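Side-chain contacts in tryptophan decarboxylase 1 (Oryza sativa subsp. japonica, PDB 6KHO), which decarboxylates L-tryptophan to tryptamine and 5-hydroxy-L-tryptophan to serotonin, using pyridoxal 5'-phosphate as cofactor, and works as a homodimer: residues Asp144-Ala147 with Gln148-Asn151; Arg385-Lys388 with Leu389-Met393; Lys400-Glu403 with His404-Asp408. All blocks are in the same frame, centred on the assembly; numbering follows the deposited sequence.

The three interactions come in series along the chain and lie within the pyridoxal-dependent decarboxylase domain. Interaction 1 closes helix 133-149. Interactions 2 and 3 are both on helix 386-420, the first at its start and the second further along. The centres of interactions 1 and 2 are about 13 Å apart, those of 1 and 3 about 16 Å, and those of 2 and 3 about 18 Å. Met149, Met393 and Leu401, one from each, meet where the two helices pack. Trp145 also meets Trp390. The second subunit packs on interactions 1 and 2 and reaches interaction 3 only at Lys400, so the helix pair joins the core to the dimer interface.

Interaction 1 (Asp144-Ala147 with Gln148-Asn151); sequences DWLA and QMLN
Gln148 reaches back one helical turn to Asp144 and is bonded to it twice. Its backbone N donates to Asp144 O at 2.9 Å. Its side-chain NE2 donates to Asp144 OD1 at 2.8 Å, with an N-H...O angle of 147°. The carboxylate oxygen lies close to the plane of the amide, and NE2 meets it nearly along the C-O axis. The carboxylate and amide planes themselves are steeply turned, 76° apart. Gln148 has CG anti to its carbonyl carbon (chi1 -68°) and runs on extended, which carries the amide back along the helix to Asp144. NE2 also donates to Ala68 O of the second subunit, so it has two acceptors, one in each subunit.

Leu146 makes the apolar half of the contact. Its CD1 touches Met149 CE at 3.6 Å, and the two side chains cross at about a right angle. The Met149 chain bends at chi3 on its way to this methyl contact. Leu146 CG lies 4.0 Å from Leu150 CD1. Leu146 O also accepts a bond from Leu150 N at 2.9 Å. The helix then stops in a Schellman motif, with Asn151 at positive phi.

Leu146 packs on Cys340 and Tyr342 of strand 339-343 and on Met326 of strand 323-326. Leu150 also reaches Met326. Met149 meets Met393, Val398 and Leu401 of helix 386-420. The end of helix 133-149 thus packs on both the large mixed sheet and that helix.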
ATOM      1  N   ASP A 144      -8.612  17.686   3.328  1.00 27.61           N
ATOM      2  CA  ASP A 144      -9.007  18.985   3.860  1.00 28.03           C
ATOM      3  C   ASP A 144     -10.274  18.882   4.702  1.00 30.04           C
ATOM      4  O   ASP A 144     -10.355  19.472   5.785  1.00 26.55           O
ATOM      5  CB  ASP A 144      -9.201  19.965   2.710  1.00 29.57           C
ATOM      6  CG  ASP A 144      -9.196  21.394   3.176  1.00 40.90           C
ATOM      7  OD1 ASP A 144     -10.274  21.912   3.542  1.00 41.96           O
ATOM      8  OD2 ASP A 144      -8.104  21.982   3.205  1.00 48.51           O
ATOM      9  N   TRP A 145     -11.289  18.161   4.205  1.00 25.45           N
ATOM     10  CA  TRP A 145     -12.508  17.965   4.982  1.00 25.92           C
ATOM     11  C   TRP A 145     -12.208  17.309   6.322  1.00 26.62           C
ATOM     12  O   TRP A 145     -12.739  17.723   7.356  1.00 29.21           O
ATOM     13  CB  TRP A 145     -13.507  17.093   4.215  1.00 24.89           C
ATOM     14  CG  TRP A 145     -14.285  17.753   3.121  1.00 28.77           C
ATOM     15  CD1 TRP A 145     -14.039  18.956   2.514  1.00 28.56           C
ATOM     16  CD2 TRP A 145     -15.447  17.209   2.480  1.00 26.15           C
ATOM     17  NE1 TRP A 145     -14.985  19.189   1.535  1.00 27.38           N
ATOM     18  CE2 TRP A 145     -15.860  18.133   1.501  1.00 28.27           C
ATOM     19  CE3 TRP A 145     -16.180  16.030   2.648  1.00 24.48           C
ATOM     20  CZ2 TRP A 145     -16.979  17.909   0.689  1.00 28.58           C
ATOM     21  CZ3 TRP A 145     -17.287  15.810   1.850  1.00 27.16           C
ATOM     22  CH2 TRP A 145     -17.674  16.745   0.877  1.00 27.62           C
ATOM     23  N   LEU A 146     -11.404  16.240   6.313  1.00 24.19           N
ATOM     24  CA  LEU A 146     -11.064  15.559   7.566  1.00 26.76           C
ATOM     25  C   LEU A 146     -10.280  16.477   8.505  1.00 28.23           C
ATOM     26  O   LEU A 146     -10.500  16.473   9.727  1.00 26.62           O
ATOM     27  CB  LEU A 146     -10.258  14.290   7.270  1.00 23.04           C
ATOM     28  CG  LEU A 146      -9.737  13.522   8.496  1.00 26.10           C
ATOM     29  CD1 LEU A 146     -10.897  13.076   9.407  1.00 24.52           C
ATOM     30  CD2 LEU A 146      -8.911  12.315   8.041  1.00 27.97           C
ATOM     31  N   ALA A 147      -9.355  17.266   7.952  1.00 27.81           N
ATOM     32  CA  ALA A 147      -8.633  18.233   8.773  1.00 27.63           C
ATOM     33  C   ALA A 147      -9.593  19.230   9.419  1.00 30.13           C
ATOM     34  O   ALA A 147      -9.379  19.659  10.560  1.00 30.41           O
ATOM     35  CB  ALA A 147      -7.576  18.953   7.932  1.00 28.18           C
ATOM     36  N   GLN A 148     -10.664  19.604   8.711  1.00 31.35           N
ATOM     37  CA  GLN A 148     -11.668  20.488   9.305  1.00 31.09           C
ATOM     38  C   GLN A 148     -12.416  19.793  10.434  1.00 33.11           C
ATOM     39  O   GLN A 148     -12.628  20.385  11.498  1.00 32.72           O
ATOM     40  CB  GLN A 148     -12.660  20.974   8.249  1.00 30.34           C
ATOM     41  CG  GLN A 148     -12.078  21.905   7.206  1.00 29.84           C
ATOM     42  CD  GLN A 148     -13.097  22.287   6.149  1.00 34.67           C
ATOM     43  OE1 GLN A 148     -14.210  22.702   6.467  1.00 31.79           O
ATOM     44  NE2 GLN A 148     -12.723  22.135   4.880  1.00 31.08           N
ATOM     45  N   MET A 149     -12.831  18.537  10.223  1.00 31.86           N
ATOM     46  CA  MET A 149     -13.485  17.788  11.298  1.00 31.28           C
ATOM     47  C   MET A 149     -12.584  17.683  12.528  1.00 33.38           C
ATOM     48  O   MET A 149     -13.051  17.822  13.667  1.00 31.00           O
ATOM     49  CB  MET A 149     -13.879  16.390  10.816  1.00 28.60           C
ATOM     50  CG  MET A 149     -14.852  16.364   9.644  1.00 32.52           C
ATOM     51  SD  MET A 149     -15.781  14.818   9.548  1.00 35.03           S
ATOM     52  CE  MET A 149     -14.475  13.591   9.414  1.00 33.07           C
ATOM     53  N   LEU A 150     -11.294  17.421  12.316  1.00 29.26           N
ATOM     54  CA  LEU A 150     -10.336  17.293  13.409  1.00 31.10           C
ATOM     55  C   LEU A 150      -9.938  18.632  13.999  1.00 35.21           C
ATOM     56  O   LEU A 150      -9.218  18.661  15.005  1.00 34.90           O
ATOM     57  CB  LEU A 150      -9.065  16.591  12.929  1.00 29.95           C
ATOM     58  CG  LEU A 150      -9.187  15.132  12.501  1.00 32.61           C
ATOM     59  CD1 LEU A 150      -7.901  14.681  11.809  1.00 30.11           C
ATOM     60  CD2 LEU A 150      -9.474  14.280  13.715  1.00 33.52           C
ATOM     61  N   ASN A 151     -10.353  19.731  13.379  1.00 34.83           N
ATOM     62  CA  ASN A 151      -9.924  21.057  13.795  1.00 36.30           C
ATOM     63  C   ASN A 151      -8.406  21.170  13.822  1.00 36.12           C
ATOM     64  O   ASN A 151      -7.827  21.776  14.726  1.00 32.93           O
ATOM     65  CB  ASN A 151     -10.515  21.418  15.150  1.00 37.50           C
ATOM     66  CG  ASN A 151     -11.598  22.416  15.024  1.00 47.03           C
ATOM     67  OD1 ASN A 151     -11.332  23.606  14.864  1.00 56.30           O
ATOM     68  ND2 ASN A 151     -12.839  21.947  15.031  1.00 48.41           N
TER

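Interaction 2 (Arg385-Lys388 with Leu389-Met393)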
ATOM      1  N   ARG A 385      -7.688   6.210  -3.391  1.00 26.17           N
ATOM      2  CA  ARG A 385      -8.180   6.028  -2.022  1.00 27.87           C
ATOM      3  C   ARG A 385      -9.023   7.188  -1.538  1.00 27.73           C
ATOM      4  O   ARG A 385      -9.787   7.023  -0.583  1.00 26.52           O
ATOM      5  CB  ARG A 385      -7.033   5.859  -1.023  1.00 32.35           C
ATOM      6  CG  ARG A 385      -6.122   4.698  -1.299  1.00 34.36           C
ATOM      7  CD  ARG A 385      -5.319   4.267  -0.051  1.00 36.88           C
ATOM      8  NE  ARG A 385      -5.058   2.856  -0.248  1.00 39.85           N
ATOM      9  CZ  ARG A 385      -3.963   2.378  -0.820  1.00 44.70           C
ATOM     10  NH1 ARG A 385      -2.982   3.216  -1.157  1.00 43.04           N
ATOM     11  NH2 ARG A 385      -3.847   1.061  -1.027  1.00 37.73           N
ATOM     12  N   GLY A 386      -8.879   8.362  -2.148  1.00 26.09           N
ATOM     13  CA  GLY A 386      -9.674   9.499  -1.721  1.00 25.10           C
ATOM     14  C   GLY A 386     -11.163   9.271  -1.875  1.00 26.80           C
ATOM     15  O   GLY A 386     -11.954   9.838  -1.123  1.00 26.09           O
ATOM     16  N   LEU A 387     -11.561   8.417  -2.824  1.00 24.07           N
ATOM     17  CA  LEU A 387     -12.976   8.272  -3.140  1.00 26.58           C
ATOM     18  C   LEU A 387     -13.757   7.721  -1.950  1.00 28.04           C
ATOM     19  O   LEU A 387     -14.799   8.274  -1.572  1.00 24.54           O
ATOM     20  CB  LEU A 387     -13.148   7.383  -4.376  1.00 23.67           C
ATOM     21  CG  LEU A 387     -14.580   7.266  -4.907  1.00 26.49           C
ATOM     22  CD1 LEU A 387     -15.123   8.637  -5.297  1.00 27.14           C
ATOM     23  CD2 LEU A 387     -14.636   6.324  -6.102  1.00 25.26           C
ATOM     24  N   LYS A 388     -13.274   6.633  -1.339  1.00 22.88           N
ATOM     25  CA  LYS A 388     -14.046   6.038  -0.251  1.00 25.76           C
ATOM     26  C   LYS A 388     -14.098   6.962   0.959  1.00 26.25           C
ATOM     27  O   LYS A 388     -15.128   7.039   1.637  1.00 26.05           O
ATOM     28  CB  LYS A 388     -13.479   4.669   0.138  1.00 26.04           C
ATOM     29  CG  LYS A 388     -12.072   4.691   0.722  1.00 25.56           C
ATOM     30  CD  LYS A 388     -11.605   3.271   1.017  1.00 29.38           C
ATOM     31  CE  LYS A 388     -10.089   3.207   1.170  1.00 29.28           C
ATOM     32  NZ  LYS A 388      -9.636   1.803   1.446  1.00 30.57           N
ATOM     33  N   LEU A 389     -13.005   7.685   1.235  1.00 24.36           N
ATOM     34  CA  LEU A 389     -13.011   8.603   2.372  1.00 25.38           C
ATOM     35  C   LEU A 389     -13.991   9.757   2.146  1.00 25.47           C
ATOM     36  O   LEU A 389     -14.743  10.130   3.057  1.00 23.03           O
ATOM     37  CB  LEU A 389     -11.599   9.135   2.623  1.00 23.86           C
ATOM     38  CG  LEU A 389     -11.459   9.981   3.885  1.00 28.69           C
ATOM     39  CD1 LEU A 389     -12.081   9.276   5.095  1.00 27.62           C
ATOM     40  CD2 LEU A 389      -9.978  10.349   4.137  1.00 27.24           C
ATOM     41  N   TRP A 390     -14.003  10.325   0.936  1.00 25.47           N
ATOM     42  CA  TRP A 390     -14.987  11.362   0.615  1.00 25.41           C
ATOM     43  C   TRP A 390     -16.412  10.813   0.682  1.00 25.57           C
ATOM     44  O   TRP A 390     -17.316  11.467   1.213  1.00 25.89           O
ATOM     45  CB  TRP A 390     -14.694  11.944  -0.769  1.00 25.03           C
ATOM     46  CG  TRP A 390     -15.810  12.785  -1.321  1.00 26.32           C
ATOM     47  CD1 TRP A 390     -16.136  14.061  -0.956  1.00 25.92           C
ATOM     48  CD2 TRP A 390     -16.761  12.397  -2.327  1.00 26.15           C
ATOM     49  NE1 TRP A 390     -17.237  14.489  -1.668  1.00 30.55           N
ATOM     50  CE2 TRP A 390     -17.642  13.486  -2.513  1.00 25.63           C
ATOM     51  CE3 TRP A 390     -16.965  11.226  -3.071  1.00 24.45           C
ATOM     52  CZ2 TRP A 390     -18.693  13.454  -3.436  1.00 26.25           C
ATOM     53  CZ3 TRP A 390     -18.010  11.197  -4.003  1.00 27.63           C
ATOM     54  CH2 TRP A 390     -18.862  12.309  -4.170  1.00 28.16           C
ATOM     55  N   MET A 391     -16.629   9.600   0.176  1.00 24.97           N
ATOM     56  CA  MET A 391     -17.984   9.046   0.178  1.00 26.86           C
ATOM     57  C   MET A 391     -18.513   8.846   1.594  1.00 29.69           C
ATOM     58  O   MET A 391     -19.712   9.018   1.847  1.00 26.34           O
ATOM     59  CB  MET A 391     -18.003   7.731  -0.581  1.00 25.39           C
ATOM     60  CG  MET A 391     -18.047   7.920  -2.081  1.00 22.82           C
ATOM     61  SD  MET A 391     -18.708   6.442  -2.868  1.00 31.40           S
ATOM     62  CE  MET A 391     -18.816   7.025  -4.558  1.00 31.89           C
ATOM     63  N   VAL A 392     -17.641   8.461   2.524  1.00 26.91           N
ATOM     64  CA  VAL A 392     -18.059   8.296   3.915  1.00 28.30           C
ATOM     65  C   VAL A 392     -18.504   9.638   4.494  1.00 29.69           C
ATOM     66  O   VAL A 392     -19.587   9.750   5.086  1.00 28.91           O
ATOM     67  CB  VAL A 392     -16.919   7.667   4.743  1.00 28.76           C
ATOM     68  CG1 VAL A 392     -17.162   7.870   6.237  1.00 30.36           C
ATOM     69  CG2 VAL A 392     -16.787   6.187   4.408  1.00 25.37           C
ATOM     70  N   MET A 393     -17.673  10.672   4.337  1.00 24.99           N
ATOM     71  CA  MET A 393     -18.021  11.988   4.870  1.00 28.63           C
ATOM     72  C   MET A 393     -19.214  12.595   4.136  1.00 27.09           C
ATOM     73  O   MET A 393     -20.098  13.189   4.768  1.00 26.40           O
ATOM     74  CB  MET A 393     -16.820  12.935   4.787  1.00 25.87           C
ATOM     75  CG  MET A 393     -15.750  12.699   5.857  1.00 29.05           C
ATOM     76  SD  MET A 393     -14.298  13.779   5.704  1.00 28.66           S
ATOM     77  CE  MET A 393     -13.630  13.274   4.111  1.00 24.76           C
TER
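Three backbone bonds join Arg385-Lys388 to Leu389-Met393 in the first turns of helix 386-420, each in the i to i+4 pattern of an alpha-helix. Trp390 N donates to Gly386 O at 2.9 Å (N-H...O angle 169°). Met391 N donates to Leu387 O at 2.9 Å, and Val392 N to Lys388 O at 3.0 Å.

The charged ends of the first segment bond elsewhere. Lys388 NZ forms a salt bridge with Asp116 and donates to the carbonyls of Cys335 and Asp337, so its buried ammonium group has three partners. Arg385 NH2 forms a salt bridge with Asp337 of the second subunit, which ties the start of the helix to the dimer partner.

Lys388 CG sits between its backbone N and carbonyl carbon (chi1 65°). It therefore lies close to the next peptide, 3.2 Å from Leu389 N, and the rest of the chain leads off extended. Val392 CG2 rests 3.3 Å from Lys388 O, the same oxygen that its own backbone N bonds.

The packing centres on Leu387. Its CG is anti to the backbone N (chi1 -174°), and the CD1 branch reaches forward to the next turn, where it meets both Trp390 and Met391. Met138 of helix 133-149 lies against Leu387 and Trp390, while Ile118 of helix 110-122 lies against Leu387 and Met391. The start of the helix therefore packs on both of these helices, and through Leu387 on Leu84 of the second subunit. Leu387 CD1 approaches the six-membered part of the indole obliquely, 3.9 Å from Trp390 CE3, and is 4.1 Å from the Met391 CE methyl.

Interaction 3 (Lys400-Glu403 with His404-Asp408). With CA (calcium ion), chain F.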
ATOM      1  N   LYS A 400     -23.283  12.431  12.223  1.00 30.87           N
ATOM      2  CA  LYS A 400     -23.336  10.976  12.353  1.00 34.24           C
ATOM      3  C   LYS A 400     -21.967  10.391  12.685  1.00 32.44           C
ATOM      4  O   LYS A 400     -21.870   9.430  13.461  1.00 31.78           O
ATOM      5  CB  LYS A 400     -23.869  10.347  11.063  1.00 33.41           C
ATOM      6  CG  LYS A 400     -25.363  10.049  11.054  1.00 42.05           C
ATOM      7  CD  LYS A 400     -25.710   9.132   9.882  1.00 42.96           C
ATOM      8  CE  LYS A 400     -27.211   8.939   9.713  1.00 46.91           C
ATOM      9  NZ  LYS A 400     -27.906  10.214   9.374  1.00 52.39           N
ATOM     10  N   LEU A 401     -20.900  10.917  12.071  1.00 29.79           N
ATOM     11  CA  LEU A 401     -19.561  10.439  12.408  1.00 33.59           C
ATOM     12  C   LEU A 401     -19.247  10.706  13.879  1.00 32.61           C
ATOM     13  O   LEU A 401     -18.657   9.857  14.563  1.00 32.02           O
ATOM     14  CB  LEU A 401     -18.510  11.090  11.494  1.00 32.19           C
ATOM     15  CG  LEU A 401     -18.590  10.817   9.983  1.00 33.62           C
ATOM     16  CD1 LEU A 401     -17.466  11.489   9.205  1.00 30.13           C
ATOM     17  CD2 LEU A 401     -18.583   9.354   9.690  1.00 37.03           C
ATOM     18  N   GLN A 402     -19.651  11.873  14.390  1.00 31.74           N
ATOM     19  CA  GLN A 402     -19.467  12.153  15.812  1.00 34.47           C
ATOM     20  C   GLN A 402     -20.281  11.198  16.681  1.00 35.81           C
ATOM     21  O   GLN A 402     -19.788  10.700  17.703  1.00 35.37           O
ATOM     22  CB  GLN A 402     -19.844  13.603  16.116  1.00 32.86           C
ATOM     23  CG  GLN A 402     -18.889  14.634  15.522  1.00 33.30           C
ATOM     24  CD  GLN A 402     -19.365  16.052  15.768  1.00 35.12           C
ATOM     25  OE1 GLN A 402     -20.556  16.339  15.634  1.00 35.24           O
ATOM     26  NE2 GLN A 402     -18.444  16.943  16.135  1.00 36.38           N
ATOM     27  N   GLU A 403     -21.538  10.939  16.310  1.00 34.83           N
ATOM     28  CA  GLU A 403     -22.351  10.046  17.136  1.00 37.21           C
ATOM     29  C   GLU A 403     -21.835   8.612  17.079  1.00 36.08           C
ATOM     30  O   GLU A 403     -21.996   7.863  18.047  1.00 37.38           O
ATOM     31  CB  GLU A 403     -23.822  10.128  16.720  1.00 36.29           C
ATOM     32  CG  GLU A 403     -24.825   9.381  17.631  1.00 43.50           C
ATOM     33  CD  GLU A 403     -24.467   9.395  19.132  1.00 46.07           C
ATOM     34  OE1 GLU A 403     -24.209  10.484  19.707  1.00 43.67           O
ATOM     35  OE2 GLU A 403     -24.460   8.303  19.746  1.00 46.63           O
ATOM     36  N   HIS A 404     -21.188   8.221  15.975  1.00 34.59           N
ATOM     37  CA  HIS A 404     -20.538   6.914  15.901  1.00 33.37           C
ATOM     38  C   HIS A 404     -19.394   6.803  16.914  1.00 33.84           C
ATOM     39  O   HIS A 404     -19.284   5.798  17.625  1.00 38.25           O
ATOM     40  CB  HIS A 404     -20.062   6.657  14.460  1.00 36.82           C
ATOM     41  CG  HIS A 404     -18.765   5.904  14.350  1.00 33.49           C
ATOM     42  ND1 HIS A 404     -18.669   4.546  14.571  1.00 36.19           N
ATOM     43  CD2 HIS A 404     -17.521   6.314  13.998  1.00 34.20           C
ATOM     44  CE1 HIS A 404     -17.421   4.156  14.384  1.00 37.76           C
ATOM     45  NE2 HIS A 404     -16.702   5.211  14.037  1.00 35.77           N
ATOM     46  N   ILE A 405     -18.544   7.830  17.013  1.00 32.71           N
ATOM     47  CA  ILE A 405     -17.515   7.839  18.059  1.00 34.35           C
ATOM     48  C   ILE A 405     -18.157   7.740  19.440  1.00 34.52           C
ATOM     49  O   ILE A 405     -17.764   6.911  20.271  1.00 33.67           O
ATOM     50  CB  ILE A 405     -16.635   9.101  17.957  1.00 30.37           C
ATOM     51  CG1 ILE A 405     -15.874   9.164  16.628  1.00 31.43           C
ATOM     52  CG2 ILE A 405     -15.680   9.201  19.169  1.00 34.17           C
ATOM     53  CD1 ILE A 405     -14.894   8.033  16.416  1.00 30.31           C
ATOM     54  N   ARG A 406     -19.151   8.594  19.706  1.00 34.89           N
ATOM     55  CA  ARG A 406     -19.699   8.725  21.057  1.00 37.12           C
ATOM     56  C   ARG A 406     -20.444   7.470  21.498  1.00 38.51           C
ATOM     57  O   ARG A 406     -20.397   7.096  22.676  1.00 36.97           O
ATOM     58  CB  ARG A 406     -20.618   9.945  21.124  1.00 34.70           C
ATOM     59  CG  ARG A 406     -19.863  11.249  20.933  1.00 35.71           C
ATOM     60  CD  ARG A 406     -20.777  12.447  20.717  1.00 36.12           C
ATOM     61  NE  ARG A 406     -20.030  13.697  20.837  1.00 40.38           N
ATOM     62  CZ  ARG A 406     -20.398  14.850  20.285  1.00 41.77           C
ATOM     63  NH1 ARG A 406     -21.512  14.926  19.568  1.00 36.09           N
ATOM     64  NH2 ARG A 406     -19.648  15.931  20.447  1.00 40.75           N
ATOM     65  N   SER A 407     -21.153   6.813  20.577  1.00 34.60           N
ATOM     66  CA  SER A 407     -21.868   5.600  20.947  1.00 37.45           C
ATOM     67  C   SER A 407     -20.905   4.453  21.234  1.00 38.43           C
ATOM     68  O   SER A 407     -21.185   3.621  22.105  1.00 37.55           O
ATOM     69  CB  SER A 407     -22.878   5.222  19.859  1.00 39.90           C
ATOM     70  OG  SER A 407     -22.238   5.013  18.611  1.00 40.93           O
ATOM     71  N   ASP A 408     -19.757   4.403  20.542  1.00 36.02           N
ATOM     72  CA  ASP A 408     -18.748   3.398  20.878  1.00 35.20           C
ATOM     73  C   ASP A 408     -18.165   3.654  22.257  1.00 35.12           C
ATOM     74  O   ASP A 408     -17.916   2.711  23.021  1.00 34.88           O
ATOM     75  CB  ASP A 408     -17.617   3.394  19.847  1.00 33.08           C
ATOM     76  CG  ASP A 408     -18.001   2.697  18.567  1.00 36.56           C
ATOM     77  OD1 ASP A 408     -19.077   2.076  18.546  1.00 33.67           O
ATOM     78  OD2 ASP A 408     -17.223   2.759  17.593  1.00 34.93           O
TER
HETATM   79 CA    CA F 604     -20.517   1.266  16.863  1.00 38.63          CA
HETATM   80  O   HOH W   1     -23.617  12.956  18.983  1.00 42.36           O
HETATM   81  O   HOH W   2     -20.375   3.516  16.134  1.00 35.83           O
HETATM   82  O   HOH W   3     -22.275   2.164  17.867  1.00 42.04           O
HETATM   83  O   HOH W   4     -18.353   1.254  15.721  1.00 34.41           O
HETATM   84  O   HOH W   5     -20.174  -1.043  17.145  1.00 37.49           O
HETATM   85  O   HOH W   6     -21.540   0.906  14.660  1.00 42.39           O
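Lys400-Glu403 and His404-Asp408 form regular alpha-helix within helix 386-420, with i to i+4 bonds such as Arg406 N to Gln402 O at 3.0 Å. Ser407 adds a side-chain bond to this pattern. Its OG lies between the backbone N and the carbonyl carbon (chi1 59°) and donates to Glu403 O at 2.9 Å. Ser407 N donates to the same oxygen, so two donors grip it. Ser407 CB also meets Glu403 OE2 at 3.5 Å.

Gln402 CB lies over one face of the Arg406 guanidinium, toward its rim near NH1. Glu403 and Arg406 do not touch through their charged atoms. Instead, a water donates to Glu403 OE1 at 2.6 Å and accepts from Arg406 NH1. Arg406 NH2 forms a salt bridge with Glu310.

A calcium ion is bound by Asp408 OD1 at 2.4 Å and by five waters. One donates to His404 O and lies 2.5 Å from His404 ND1, while His404 NE2 is hydrogen-bonded to Trp331 O. Another donates to Ser407 OG at 2.9 Å. A third donates to Asp408 OD2, which also accepts from Trp331 NE1. With an alanine in place of Ser407 the hydroxyl is gone, and the calcium-bound water is likely to lose its hold on the helix, while Glu403 O keeps only the backbone donor. His404, Ser407 and Asp408 OD2 thus probably help orient the waters of a mostly hydrated ion.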